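PDB 5ZWX: DUF724 domain-containing protein 6-like from Raphanus sativus, which binds histone H3 tails bearing the H3K9me2 mark through its Agenet cassette and, like its Arabidopsis counterpart, probably links this mark to DNA methylation. Local coordinates for residues V74-E86 with R140-I154. Sequence-based numbering, arbitrary orientation.
Sequences VGQLRPPAPAVSE and RFHREWVNGAWRPPI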
ATOM      1  N   VAL A  74      12.336   8.127  -2.428  1.00 31.77           N
ATOM      2  CA  VAL A  74      11.294   8.863  -1.735  1.00 29.56           C
ATOM      3  C   VAL A  74       9.913   8.722  -2.417  1.00 31.17           C
ATOM      4  O   VAL A  74       8.896   8.515  -1.748  1.00 29.14           O
ATOM      5  CB  VAL A  74      11.695  10.352  -1.633  1.00 30.71           C
ATOM      6  CG1 VAL A  74      10.512  11.189  -1.164  1.00 32.60           C
ATOM      7  CG2 VAL A  74      12.870  10.475  -0.666  1.00 35.03           C
ATOM      8  N   GLY A  75       9.882   8.795  -3.745  1.00 29.71           N
ATOM      9  CA  GLY A  75       8.630   8.735  -4.483  1.00 27.17           C
ATOM     10  C   GLY A  75       7.902   7.385  -4.391  1.00 30.27           C
ATOM     11  O   GLY A  75       6.771   7.271  -4.861  1.00 31.33           O
ATOM     12  N   GLN A  76       8.533   6.395  -3.761  1.00 25.34           N
ATOM     13  CA  GLN A  76       7.872   5.089  -3.538  1.00 25.80           C
ATOM     14  C   GLN A  76       7.039   5.080  -2.250  1.00 32.86           C
ATOM     15  O   GLN A  76       6.304   4.135  -1.991  1.00 30.06           O
ATOM     16  CB  GLN A  76       8.900   3.973  -3.478  1.00 27.95           C
ATOM     17  CG  GLN A  76       9.533   3.679  -4.796  1.00 31.21           C
ATOM     18  CD  GLN A  76      10.551   2.560  -4.697  1.00 34.24           C
ATOM     19  OE1 GLN A  76      11.744   2.809  -4.757  1.00 33.45           O
ATOM     20  NE2 GLN A  76      10.085   1.325  -4.512  1.00 34.11           N
ATOM     21  N   LEU A  77       7.141   6.144  -1.451  1.00 30.05           N
ATOM     22  CA  LEU A  77       6.535   6.133  -0.118  1.00 33.53           C
ATOM     23  C   LEU A  77       5.377   7.110  -0.011  1.00 28.97           C
ATOM     24  O   LEU A  77       5.396   8.158  -0.657  1.00 30.28           O
ATOM     25  CB  LEU A  77       7.581   6.493   0.947  1.00 32.85           C
ATOM     26  CG  LEU A  77       8.809   5.576   0.964  1.00 31.91           C
ATOM     27  CD1 LEU A  77       9.820   5.977   2.047  1.00 33.09           C
ATOM     28  CD2 LEU A  77       8.351   4.116   1.146  1.00 29.44           C
ATOM     29  N   ARG A  78       4.384   6.757   0.800  1.00 30.70           N
ATOM     30  CA  ARG A  78       3.345   7.716   1.177  1.00 32.37           C
ATOM     31  C   ARG A  78       2.933   7.451   2.611  1.00 28.98           C
ATOM     32  O   ARG A  78       3.334   6.439   3.176  1.00 34.21           O
ATOM     33  CB  ARG A  78       2.161   7.644   0.228  1.00 26.84           C
ATOM     34  CG  ARG A  78       1.349   6.305   0.377  1.00 24.90           C
ATOM     35  CD  ARG A  78       0.276   6.197  -0.698  1.00 28.09           C
ATOM     36  NE  ARG A  78      -0.756   5.216  -0.273  1.00 25.91           N
ATOM     37  CZ  ARG A  78      -1.940   5.073  -0.874  1.00 29.34           C
ATOM     38  NH1 ARG A  78      -2.242   5.812  -1.938  1.00 31.62           N
ATOM     39  NH2 ARG A  78      -2.821   4.195  -0.408  1.00 27.92           N
ATOM     40  N   PRO A  79       2.187   8.383   3.250  1.00 30.97           N
ATOM     41  CA  PRO A  79       1.840   8.088   4.628  1.00 29.94           C
ATOM     42  C   PRO A  79       0.787   6.972   4.657  1.00 32.09           C
ATOM     43  O   PRO A  79       0.217   6.715   3.603  1.00 33.56           O
ATOM     44  CB  PRO A  79       1.266   9.435   5.162  1.00 35.45           C
ATOM     45  CG  PRO A  79       1.617  10.450   4.139  1.00 35.88           C
ATOM     46  CD  PRO A  79       1.680   9.702   2.831  1.00 32.39           C
ATOM     47  N   PRO A  80       0.541   6.366   5.822  1.00 34.26           N
ATOM     48  CA  PRO A  80      -0.606   5.460   5.979  1.00 42.28           C
ATOM     49  C   PRO A  80      -1.889   6.102   5.474  1.00 41.47           C
ATOM     50  O   PRO A  80      -2.132   7.269   5.715  1.00 38.52           O
ATOM     51  CB  PRO A  80      -0.688   5.248   7.489  1.00 45.80           C
ATOM     52  CG  PRO A  80       0.669   5.553   7.986  1.00 44.60           C
ATOM     53  CD  PRO A  80       1.177   6.643   7.123  1.00 39.45           C
ATOM     54  N   ALA A  81      -2.696   5.334   4.761  1.00 41.80           N
ATOM     55  CA  ALA A  81      -3.965   5.813   4.263  1.00 42.67           C
ATOM     56  C   ALA A  81      -4.798   6.368   5.428  1.00 40.83           C
ATOM     57  O   ALA A  81      -4.702   5.884   6.558  1.00 43.25           O
ATOM     58  CB  ALA A  81      -4.714   4.664   3.542  1.00 43.62           C
ATOM     59  N   PRO A  82      -5.611   7.387   5.155  1.00 44.38           N
ATOM     60  CA  PRO A  82      -6.412   8.015   6.210  1.00 52.23           C
ATOM     61  C   PRO A  82      -7.310   7.004   6.920  1.00 59.59           C
ATOM     62  O   PRO A  82      -7.800   6.070   6.270  1.00 58.40           O
ATOM     63  CB  PRO A  82      -7.232   9.052   5.441  1.00 51.21           C
ATOM     64  CG  PRO A  82      -6.407   9.344   4.243  1.00 48.31           C
ATOM     65  CD  PRO A  82      -5.816   8.037   3.851  1.00 46.41           C
ATOM     66  N   ALA A  83      -7.496   7.181   8.231  1.00 61.94           N
ATOM     67  CA  ALA A  83      -8.377   6.325   9.022  1.00 67.28           C
ATOM     68  C   ALA A  83      -9.796   6.372   8.475  1.00 72.73           C
ATOM     69  O   ALA A  83     -10.276   7.429   8.069  1.00 74.87           O
ATOM     70  CB  ALA A  83      -8.363   6.748  10.489  1.00 69.03           C
ATOM     71  N   VAL A  84     -10.470   5.227   8.473  1.00 74.24           N
ATOM     72  CA  VAL A  84     -11.783   5.141   7.861  1.00 76.69           C
ATOM     73  C   VAL A  84     -12.775   5.952   8.669  1.00 80.29           C
ATOM     74  O   VAL A  84     -13.033   5.672   9.840  1.00 81.81           O
ATOM     75  CB  VAL A  84     -12.260   3.690   7.732  1.00 79.85           C
ATOM     76  CG1 VAL A  84     -13.707   3.646   7.260  1.00 86.15           C
ATOM     77  CG2 VAL A  84     -11.361   2.929   6.769  1.00 71.92           C
ATOM     78  N   SER A  85     -13.313   6.977   8.021  1.00 83.49           N
ATOM     79  CA  SER A  85     -14.196   7.918   8.676  1.00 89.45           C
ATOM     80  C   SER A  85     -15.533   7.293   9.049  1.00 93.77           C
ATOM     81  O   SER A  85     -15.708   6.069   9.035  1.00 94.39           O
ATOM     82  CB  SER A  85     -14.431   9.127   7.779  1.00 93.69           C
ATOM     83  OG  SER A  85     -15.506   9.923   8.252  1.00102.08           O
ATOM     84  N   GLU A  86     -16.485   8.150   9.374  1.00 94.24           N
ATOM     85  CA  GLU A  86     -17.755   7.686   9.887  1.00 99.95           C
ATOM     86  C   GLU A  86     -18.753   7.570   8.714  1.00 99.28           C
ATOM     87  O   GLU A  86     -19.629   6.665   8.658  1.00102.20           O
ATOM     88  CB  GLU A  86     -18.211   8.607  11.042  1.00108.26           C
ATOM     89  CG  GLU A  86     -18.491  10.053  10.707  1.00114.57           C
ATOM     90  CD  GLU A  86     -17.303  10.946  10.386  1.00115.22           C
ATOM     91  OE1 GLU A  86     -16.164  10.453  10.385  1.00112.36           O
ATOM     92  OE2 GLU A  86     -17.531  12.148  10.093  1.00118.31           O
ATOM     93  N   ARG A 140     -10.651  -1.530   1.073  1.00 26.60           N
ATOM     94  CA  ARG A 140     -10.721  -0.133   1.512  1.00 30.69           C
ATOM     95  C   ARG A 140     -10.946   0.775   0.289  1.00 28.87           C
ATOM     96  O   ARG A 140     -10.553   0.453  -0.803  1.00 26.57           O
ATOM     97  CB  ARG A 140      -9.438   0.256   2.261  1.00 29.06           C
ATOM     98  CG  ARG A 140      -8.189   0.270   1.383  1.00 25.46           C
ATOM     99  CD  ARG A 140      -6.882   0.600   2.201  1.00 28.80           C
ATOM    100  NE  ARG A 140      -5.697   0.746   1.335  1.00 27.15           N
ATOM    101  CZ  ARG A 140      -4.478   1.104   1.765  1.00 31.59           C
ATOM    102  NH1 ARG A 140      -4.248   1.317   3.065  1.00 30.42           N
ATOM    103  NH2 ARG A 140      -3.475   1.237   0.890  1.00 29.54           N
ATOM    104  N   PHE A 141     -11.550   1.939   0.469  1.00 26.23           N
ATOM    105  CA  PHE A 141     -11.710   2.833  -0.666  1.00 29.40           C
ATOM    106  C   PHE A 141     -10.341   3.346  -1.002  1.00 35.37           C
ATOM    107  O   PHE A 141      -9.560   3.633  -0.098  1.00 32.67           O
ATOM    108  CB  PHE A 141     -12.702   3.968  -0.349  1.00 29.15           C
ATOM    109  CG  PHE A 141     -14.108   3.489  -0.283  1.00 37.78           C
ATOM    110  CD1 PHE A 141     -14.786   3.178  -1.445  1.00 39.58           C
ATOM    111  CD2 PHE A 141     -14.749   3.315   0.935  1.00 41.68           C
ATOM    112  CE1 PHE A 141     -16.098   2.711  -1.400  1.00 46.92           C
ATOM    113  CE2 PHE A 141     -16.053   2.869   0.991  1.00 46.74           C
ATOM    114  CZ  PHE A 141     -16.731   2.559  -0.181  1.00 44.23           C
ATOM    115  N   HIS A 142     -10.033   3.384  -2.295  1.00 27.61           N
ATOM    116  CA  HIS A 142      -8.715   3.800  -2.756  1.00 25.86           C
ATOM    117  C   HIS A 142      -8.544   5.308  -2.597  1.00 27.40           C
ATOM    118  O   HIS A 142      -9.480   6.055  -2.854  1.00 30.19           O
ATOM    119  CB  HIS A 142      -8.510   3.434  -4.222  1.00 31.07           C
ATOM    120  CG  HIS A 142      -7.139   3.742  -4.718  1.00 26.60           C
ATOM    121  ND1 HIS A 142      -6.048   2.940  -4.444  1.00 31.29           N
ATOM    122  CD2 HIS A 142      -6.650   4.810  -5.399  1.00 32.23           C
ATOM    123  CE1 HIS A 142      -4.964   3.471  -4.974  1.00 31.10           C
ATOM    124  NE2 HIS A 142      -5.301   4.616  -5.557  1.00 32.01           N
ATOM    125  N   ARG A 143      -7.360   5.727  -2.178  1.00 28.33           N
ATOM    126  CA  ARG A 143      -7.021   7.154  -2.096  1.00 32.19           C
ATOM    127  C   ARG A 143      -5.647   7.383  -2.685  1.00 33.90           C
ATOM    128  O   ARG A 143      -4.836   6.446  -2.738  1.00 31.03           O
ATOM    129  CB  ARG A 143      -7.053   7.652  -0.647  1.00 34.86           C
ATOM    130  CG  ARG A 143      -8.412   7.577   0.026  1.00 38.87           C
ATOM    131  CD  ARG A 143      -8.711   8.878   0.800  1.00 55.55           C
ATOM    132  NE  ARG A 143      -9.628   8.620   1.907  1.00 69.08           N
ATOM    133  CZ  ARG A 143     -10.078   9.537   2.753  1.00 83.77           C
ATOM    134  NH1 ARG A 143      -9.703  10.807   2.638  1.00 83.61           N
ATOM    135  NH2 ARG A 143     -10.907   9.176   3.723  1.00101.89           N
ATOM    136  N   GLU A 144      -5.359   8.625  -3.113  1.00 29.91           N
ATOM    137  CA  GLU A 144      -4.053   8.904  -3.687  1.00 32.18           C
ATOM    138  C   GLU A 144      -3.414  10.003  -2.880  1.00 34.69           C
ATOM    139  O   GLU A 144      -4.104  10.881  -2.386  1.00 32.76           O
ATOM    140  CB  GLU A 144      -4.142   9.308  -5.162  1.00 42.26           C
ATOM    141  CG  GLU A 144      -4.463   8.161  -6.128  1.00 49.31           C
ATOM    142  CD  GLU A 144      -3.290   7.206  -6.399  1.00 47.27           C
ATOM    143  OE1 GLU A 144      -2.121   7.507  -6.085  1.00 51.04           O
ATOM    144  OE2 GLU A 144      -3.540   6.145  -6.972  1.00 45.34           O
ATOM    145  N   TRP A 145      -2.112   9.895  -2.686  1.00 34.56           N
ATOM    146  CA  TRP A 145      -1.333  10.918  -1.994  1.00 34.29           C
ATOM    147  C   TRP A 145      -0.702  11.801  -3.047  1.00 36.85           C
ATOM    148  O   TRP A 145       0.198  11.397  -3.750  1.00 35.83           O
ATOM    149  CB  TRP A 145      -0.304  10.253  -1.089  1.00 32.71           C
ATOM    150  CG  TRP A 145       0.672  11.145  -0.482  1.00 39.73           C
ATOM    151  CD1 TRP A 145       1.977  11.310  -0.848  1.00 40.87           C
ATOM    152  CD2 TRP A 145       0.449  12.008   0.637  1.00 38.51           C
ATOM    153  NE1 TRP A 145       2.581  12.248  -0.025  1.00 39.85           N
ATOM    154  CE2 TRP A 145       1.664  12.669   0.906  1.00 43.13           C
ATOM    155  CE3 TRP A 145      -0.654  12.263   1.452  1.00 43.56           C
ATOM    156  CZ2 TRP A 145       1.795  13.597   1.944  1.00 47.92           C
ATOM    157  CZ3 TRP A 145      -0.524  13.186   2.479  1.00 48.47           C
ATOM    158  CH2 TRP A 145       0.693  13.836   2.718  1.00 48.91           C
ATOM    159  N   VAL A 146      -1.216  13.015  -3.190  1.00 41.04           N
ATOM    160  CA  VAL A 146      -0.841  13.858  -4.301  1.00 39.62           C
ATOM    161  C   VAL A 146      -0.653  15.280  -3.772  1.00 43.98           C
ATOM    162  O   VAL A 146      -1.486  15.796  -3.019  1.00 45.04           O
ATOM    163  CB  VAL A 146      -1.905  13.810  -5.440  1.00 46.15           C
ATOM    164  CG1 VAL A 146      -1.441  14.597  -6.645  1.00 52.66           C
ATOM    165  CG2 VAL A 146      -2.202  12.355  -5.848  1.00 43.73           C
ATOM    166  N   ASN A 147       0.474  15.875  -4.124  1.00 44.63           N
ATOM    167  CA  ASN A 147       0.762  17.242  -3.681  1.00 49.98           C
ATOM    168  C   ASN A 147       0.681  17.412  -2.173  1.00 50.61           C
ATOM    169  O   ASN A 147       0.156  18.400  -1.691  1.00 52.36           O
ATOM    170  CB  ASN A 147      -0.200  18.213  -4.347  1.00 55.64           C
ATOM    171  CG  ASN A 147       0.410  18.896  -5.533  1.00 64.69           C
ATOM    172  OD1 ASN A 147       0.859  20.043  -5.442  1.00 70.51           O
ATOM    173  ND2 ASN A 147       0.450  18.192  -6.659  1.00 64.06           N
ATOM    174  N   GLY A 148       1.170  16.430  -1.433  1.00 47.56           N
ATOM    175  CA  GLY A 148       1.186  16.513   0.010  1.00 50.58           C
ATOM    176  C   GLY A 148      -0.170  16.414   0.659  1.00 52.87           C
ATOM    177  O   GLY A 148      -0.318  16.823   1.808  1.00 57.14           O
ATOM    178  N   ALA A 149      -1.160  15.859  -0.046  1.00 47.48           N
ATOM    179  CA  ALA A 149      -2.500  15.732   0.542  1.00 46.61           C
ATOM    180  C   ALA A 149      -3.242  14.581  -0.102  1.00 44.19           C
ATOM    181  O   ALA A 149      -2.861  14.152  -1.175  1.00 36.33           O
ATOM    182  CB  ALA A 149      -3.297  17.027   0.393  1.00 53.64           C
ATOM    183  N   TRP A 150      -4.308  14.101   0.530  1.00 42.89           N
ATOM    184  CA  TRP A 150      -5.027  12.930   0.009  1.00 46.00           C
ATOM    185  C   TRP A 150      -6.129  13.339  -0.975  1.00 49.95           C
ATOM    186  O   TRP A 150      -6.740  14.415  -0.844  1.00 47.40           O
ATOM    187  CB  TRP A 150      -5.623  12.115   1.167  1.00 42.09           C
ATOM    188  CG  TRP A 150      -4.590  11.453   2.023  1.00 39.68           C
ATOM    189  CD1 TRP A 150      -4.104  11.890   3.214  1.00 44.77           C
ATOM    190  CD2 TRP A 150      -3.893  10.232   1.729  1.00 38.54           C
ATOM    191  NE1 TRP A 150      -3.157  11.015   3.697  1.00 40.07           N
ATOM    192  CE2 TRP A 150      -3.008   9.984   2.801  1.00 39.70           C
ATOM    193  CE3 TRP A 150      -3.941   9.322   0.670  1.00 35.14           C
ATOM    194  CZ2 TRP A 150      -2.169   8.868   2.840  1.00 35.23           C
ATOM    195  CZ3 TRP A 150      -3.108   8.200   0.710  1.00 34.95           C
ATOM    196  CH2 TRP A 150      -2.242   7.984   1.785  1.00 32.99           C
ATOM    197  N   ARG A 151      -6.365  12.482  -1.961  1.00 43.86           N
ATOM    198  CA  ARG A 151      -7.480  12.614  -2.894  1.00 46.97           C
ATOM    199  C   ARG A 151      -8.288  11.332  -2.894  1.00 48.96           C
ATOM    200  O   ARG A 151      -7.761  10.289  -3.276  1.00 41.89           O
ATOM    201  CB  ARG A 151      -6.998  12.898  -4.309  1.00 48.80           C
ATOM    202  CG  ARG A 151      -6.156  14.140  -4.435  1.00 55.13           C
ATOM    203  CD  ARG A 151      -5.817  14.404  -5.884  1.00 61.75           C
ATOM    204  NE  ARG A 151      -5.202  15.719  -6.039  1.00 68.71           N
ATOM    205  CZ  ARG A 151      -4.711  16.184  -7.181  1.00 72.48           C
ATOM    206  NH1 ARG A 151      -4.756  15.432  -8.276  1.00 74.48           N
ATOM    207  NH2 ARG A 151      -4.168  17.395  -7.226  1.00 73.30           N
ATOM    208  N   PRO A 152      -9.566  11.407  -2.481  1.00 54.15           N
ATOM    209  CA  PRO A 152     -10.248  12.601  -1.955  1.00 57.80           C
ATOM    210  C   PRO A 152      -9.706  13.024  -0.582  1.00 60.03           C
ATOM    211  O   PRO A 152      -9.165  12.180   0.129  1.00 59.50           O
ATOM    212  CB  PRO A 152     -11.713  12.156  -1.846  1.00 61.18           C
ATOM    213  CG  PRO A 152     -11.832  10.950  -2.709  1.00 60.33           C
ATOM    214  CD  PRO A 152     -10.494  10.279  -2.677  1.00 54.81           C
ATOM    215  N   PRO A 153      -9.832  14.311  -0.220  1.00 62.76           N
ATOM    216  CA  PRO A 153      -9.181  14.780   1.012  1.00 65.52           C
ATOM    217  C   PRO A 153      -9.810  14.302   2.326  1.00 70.10           C
ATOM    218  O   PRO A 153     -10.898  13.711   2.364  1.00 71.15           O
ATOM    219  CB  PRO A 153      -9.289  16.310   0.906  1.00 68.36           C
ATOM    220  CG  PRO A 153     -10.436  16.553   0.000  1.00 70.29           C
ATOM    221  CD  PRO A 153     -10.415  15.424  -0.992  1.00 65.68           C
ATOM    222  N   ILE A 154      -9.086  14.573   3.408  1.00 72.04           N
ATOM    223  CA  ILE A 154      -9.530  14.250   4.754  1.00 73.92           C
ATOM    224  C   ILE A 154     -10.490  15.306   5.283  1.00 80.48           C
ATOM    225  O   ILE A 154     -10.862  16.224   4.562  1.00 83.44           O
ATOM    226  CB  ILE A 154      -8.340  14.127   5.718  1.00 72.92           C
ATOM    227  CG1 ILE A 154      -7.406  13.010   5.249  1.00 63.20           C
ATOM    228  CG2 ILE A 154      -8.829  13.902   7.146  1.00 79.13           C
ATOM    229  CD1 ILE A 154      -6.352  12.612   6.254  1.00 61.15           C
TER
HETATM  230  O   HOH W   1      -5.489   3.673  -0.942  1.00 26.91           O
HETATM  231  O   HOH W   2      -0.779   7.610  -3.808  1.00 29.31           O
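Arg-78 reaches from strand 77-78 into the hairpin formed by 144-146 and 149-151. Its CB lies 3.8 Å from Trp-145 CB. A chi1 of 69° sets CG between the backbone N and the carbonyl carbon, and the chain, extended from there to NE, carries the guanidinium to Arg-143 O. CD touches both Trp-145 CB (4.1 Å) and Trp-150 CH2 (4.0 Å). NE runs in the plane of the Trp-150 indole, at its rim, while CZ has Trp-150 CZ3 over one guanidinium face; the planes stand 79° apart. NH1 donates to Arg-143 O (2.8 Å), tilted from the carbonyl plane, and through water 2 joins Glu-144 OE1 and Trp-145 N. Water 1 links NH2 to Arg-143 N. Arg-78 NH2 also comes within 3.3 Å of Arg-140 NH2; Glu-21, salt-bridged to both arginines, and Asp-100, salt-bridged to Arg-140 NE, probably offset their charges. Strand 77-78 pairs with strand 19-22 of the SH3-like Agenet fold; loop 79-85 packs against the C-terminal hairpin, whose strand 139-146 also pairs with strand 98-103, probably in the second Agenet unit. Pro-79 CD makes a CH-pi contact with Trp-145; on the opposite face Gly-148 C and Ala-149 N lie toward the rim. Pro-82 CG sits 5° off the normal of the Trp-150 five-membered ring, with Trp-145 CE3 on the far side. Pro-82 CB covers the Arg-143 guanidinium and touches Ile-154 CD1 at 3.8 Å.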